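Bromo domain containing protein (Cryptosporidium parvum, PDB 5U9N) probably reads acetylated lysines through bromodomains, the second of which is held here with the inhibitor bromosporine in its pocket. Local coordinates at residues A[112-117]-A[121-126]. Numbering follows the deposited sequence.
Sequences IFNPNS and KWIYDS. With BMF (Bromosporine), chain C.
In the BC loop of this bromodomain, which joins helix 96-113 to helix 122-139 and lines the bromosporine pocket, Asn-114 meets Ile-123 beside the ligand. Asn-114 is the first residue to leave helical geometry after helix 96-113, and its place at the end of the helix and its bond to the ligand are consistent with the asparagine that recognises acetyl-lysine in bromodomains. Its OD1 accepts a hydrogen bond from N16 of bromosporine at 2.9 Å, with an angle of 154° at the hydrogen. ND2 lies 2.8 Å from the ligand's N23 and is hydrogen-bonded to the carbonyl of Cys-110, one turn back, which helps fix the rotation of the amide. Ile-123 crosses the Asn-114 side chain at about a right angle: its CG2, anti to the backbone N (CG1 at chi1 -66°), lies 3.5 Å from CG of the amide, while CD1 reaches on to 3.7 Å from N16 of the ligand.

Further along the loop, Asn-116 sets its CB over the centre of the Tyr-124 ring, 3.5 Å from the centroid and 4° off the normal, a CH-pi contact. At the edge of that ring, near its plane, Asn-114 O lies 3.5 Å from Tyr-124 CD2. No direct hydrogen bond joins the two segments; instead, one water donates to Pro-115 O and accepts from Tyr-124 N, bridging the loop to the first turn of helix 122-139, and CA of Lys-121 makes a CH...O contact with the same carbonyl.

Buried Asn-114 thus offers an acceptor to the ligand while Cys-110 holds its amide and the Ile-123 methyl packs against it, an arrangement consistent with bromosporine occupying the place of an acetylated lysine.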
loop_
_atom_site.group_PDB
_atom_site.type_symbol
_atom_site.label_atom_id
_atom_site.label_comp_id
_atom_site.label_asym_id
_atom_site.label_seq_id
_atom_site.Cartn_x
_atom_site.Cartn_y
_atom_site.Cartn_z
ATOM N N ILE A 112 10.483 -3.074 7.431
ATOM C CA ILE A 112 10.832 -3.566 8.792
ATOM C C ILE A 112 11.146 -5.077 8.741
ATOM O O ILE A 112 12.038 -5.542 9.454
ATOM C CB ILE A 112 9.690 -3.269 9.814
ATOM C CG1 ILE A 112 9.624 -1.777 10.085
ATOM C CG2 ILE A 112 9.871 -4.054 11.156
ATOM C CD1 ILE A 112 8.389 -1.323 10.588
ATOM N N PHE A 113 10.382 -5.845 7.948
ATOM C CA PHE A 113 10.506 -7.294 7.908
ATOM C C PHE A 113 11.696 -7.776 7.064
ATOM O O PHE A 113 12.262 -8.832 7.372
ATOM C CB PHE A 113 9.202 -7.919 7.359
ATOM C CG PHE A 113 9.126 -9.431 7.490
ATOM C CD1 PHE A 113 8.988 -10.031 8.735
ATOM C CD2 PHE A 113 9.198 -10.248 6.369
ATOM C CE1 PHE A 113 8.955 -11.428 8.863
ATOM C CE2 PHE A 113 9.173 -11.639 6.495
ATOM C CZ PHE A 113 9.039 -12.224 7.744
ATOM N N ASN A 114 12.044 -7.070 5.981
ATOM C CA ASN A 114 13.081 -7.571 5.065
ATOM C C ASN A 114 14.350 -6.768 5.205
ATOM O O ASN A 114 14.293 -5.582 5.536
ATOM C CB ASN A 114 12.580 -7.551 3.605
ATOM C CG ASN A 114 11.261 -8.285 3.419
ATOM O OD1 ASN A 114 11.216 -9.494 3.290
ATOM N ND2 ASN A 114 10.160 -7.576 3.487
ATOM N N PRO A 115 15.530 -7.413 5.003
ATOM C CA PRO A 115 16.801 -6.697 5.198
ATOM C C PRO A 115 17.161 -5.825 4.000
ATOM O O PRO A 115 16.745 -6.110 2.875
ATOM C CB PRO A 115 17.803 -7.836 5.384
ATOM C CG PRO A 115 17.280 -8.928 4.524
ATOM C CD PRO A 115 15.771 -8.833 4.625
ATOM N N ASN A 116 17.967 -4.784 4.235
ATOM C CA ASN A 116 18.375 -3.851 3.184
ATOM C C ASN A 116 19.771 -4.213 2.674
ATOM O O ASN A 116 20.372 -3.449 1.920
ATOM C CB ASN A 116 18.316 -2.389 3.688
ATOM C CG ASN A 116 19.459 -1.963 4.594
ATOM O OD1 ASN A 116 20.321 -1.160 4.197
ATOM N ND2 ASN A 116 19.391 -2.336 5.875
ATOM N N SER A 117 20.246 -5.415 3.015
ATOM C CA SER A 117 21.540 -5.928 2.571
ATOM C C SER A 117 21.415 -7.415 2.248
ATOM O O SER A 117 20.531 -8.097 2.762
ATOM C CB SER A 117 22.584 -5.732 3.666
ATOM O OG SER A 117 22.323 -6.568 4.784
ATOM N N LYS A 121 17.849 -8.295 -0.841
ATOM C CA LYS A 121 17.613 -6.882 -0.496
ATOM C C LYS A 121 16.684 -6.188 -1.530
ATOM O O LYS A 121 16.247 -5.071 -1.295
ATOM C CB LYS A 121 18.942 -6.108 -0.387
ATOM C CG LYS A 121 19.662 -5.850 -1.725
ATOM C CD LYS A 121 20.976 -5.124 -1.522
ATOM C CE LYS A 121 21.492 -4.536 -2.810
ATOM N NZ LYS A 121 22.938 -4.195 -2.724
ATOM N N TRP A 122 16.439 -6.828 -2.688
ATOM C CA TRP A 122 15.558 -6.274 -3.725
ATOM C C TRP A 122 14.084 -6.137 -3.234
ATOM O O TRP A 122 13.356 -5.302 -3.762
ATOM C CB TRP A 122 15.610 -7.125 -4.998
ATOM C CG TRP A 122 15.124 -8.533 -4.820
ATOM C CD1 TRP A 122 15.867 -9.614 -4.459
ATOM C CD2 TRP A 122 13.794 -9.016 -5.040
ATOM N NE1 TRP A 122 15.072 -10.726 -4.375
ATOM C CE2 TRP A 122 13.789 -10.386 -4.717
ATOM C CE3 TRP A 122 12.583 -8.405 -5.396
ATOM C CZ2 TRP A 122 12.639 -11.175 -4.821
ATOM C CZ3 TRP A 122 11.441 -9.182 -5.484
ATOM C CH2 TRP A 122 11.477 -10.551 -5.216
ATOM N N ILE A 123 13.670 -6.913 -2.196
ATOM C CA ILE A 123 12.317 -6.804 -1.634
ATOM C C ILE A 123 12.189 -5.472 -0.930
ATOM O O ILE A 123 11.305 -4.698 -1.259
ATOM C CB ILE A 123 11.996 -8.000 -0.684
ATOM C CG1 ILE A 123 11.950 -9.303 -1.478
ATOM C CG2 ILE A 123 10.678 -7.771 0.045
ATOM C CD1 ILE A 123 11.812 -10.488 -0.670
ATOM N N TYR A 124 13.116 -5.172 -0.006
ATOM C CA TYR A 124 13.173 -3.888 0.709
ATOM C C TYR A 124 13.265 -2.718 -0.278
ATOM O O TYR A 124 12.594 -1.711 -0.093
ATOM C CB TYR A 124 14.397 -3.888 1.654
ATOM C CG TYR A 124 14.645 -2.598 2.417
ATOM C CD1 TYR A 124 15.231 -1.501 1.794
ATOM C CD2 TYR A 124 14.485 -2.544 3.795
ATOM C CE1 TYR A 124 15.489 -0.325 2.491
ATOM C CE2 TYR A 124 14.760 -1.383 4.510
ATOM C CZ TYR A 124 15.299 -0.284 3.858
ATOM O OH TYR A 124 15.664 0.839 4.556
ATOM N N ASP A 125 14.165 -2.821 -1.265
ATOM C CA ASP A 125 14.386 -1.757 -2.264
ATOM C C ASP A 125 13.152 -1.507 -3.109
ATOM O O ASP A 125 12.952 -0.390 -3.559
ATOM C CB ASP A 125 15.567 -2.107 -3.200
ATOM C CG ASP A 125 16.933 -2.190 -2.520
ATOM O OD1 ASP A 125 17.059 -1.702 -1.372
ATOM O OD2 ASP A 125 17.890 -2.698 -3.163
ATOM N N SER A 126 12.354 -2.550 -3.376
ATOM C CA SER A 126 11.114 -2.404 -4.157
ATOM C C SER A 126 10.088 -1.587 -3.362
ATOM O O SER A 126 9.411 -0.747 -3.946
ATOM C CB SER A 126 10.538 -3.771 -4.530
ATOM O OG SER A 126 11.393 -4.445 -5.434
HETATM C C10 BMF C . 6.094 -12.077 -1.484
HETATM N N12 BMF C . 6.102 -10.260 0.013
HETATM C C15 BMF C . 8.462 -11.175 1.380
HETATM C C17 BMF C . 10.284 -12.754 2.066
HETATM C C20 BMF C . 13.286 -13.890 2.102
HETATM C C22 BMF C . 7.901 -11.832 0.315
HETATM C C26 BMF C . 5.041 -7.696 1.184
HETATM C C28 BMF C . 6.133 -13.798 -3.166
HETATM C C01 BMF C . 4.293 -14.092 -4.865
HETATM C C02 BMF C . 4.907 -13.384 -3.682
HETATM C C03 BMF C . 4.282 -12.282 -3.070
HETATM N N04 BMF C . 3.043 -11.785 -3.561
HETATM S S05 BMF C . 1.585 -12.046 -2.885
HETATM C C06 BMF C . 1.751 -11.702 -1.177
HETATM O O07 BMF C . 0.687 -11.088 -3.456
HETATM O O08 BMF C . 1.296 -13.438 -3.041
HETATM C C09 BMF C . 4.876 -11.636 -1.993
HETATM C C11 BMF C . 6.714 -11.364 -0.351
HETATM N N13 BMF C . 6.675 -9.611 1.082
HETATM C C14 BMF C . 7.789 -9.983 1.800
HETATM N N16 BMF C . 9.618 -11.548 2.122
HETATM O O18 BMF C . 11.335 -12.728 2.929
HETATM C C19 BMF C . 12.124 -13.960 3.058
HETATM O O21 BMF C . 10.002 -13.686 1.343
HETATM N N23 BMF C . 7.962 -9.127 2.799
HETATM N N24 BMF C . 6.944 -8.181 2.719
HETATM C C25 BMF C . 6.201 -8.472 1.687
HETATM C C27 BMF C . 6.720 -13.164 -2.088
HETATM O O HOH W 1 14.735 -7.135 1.394
#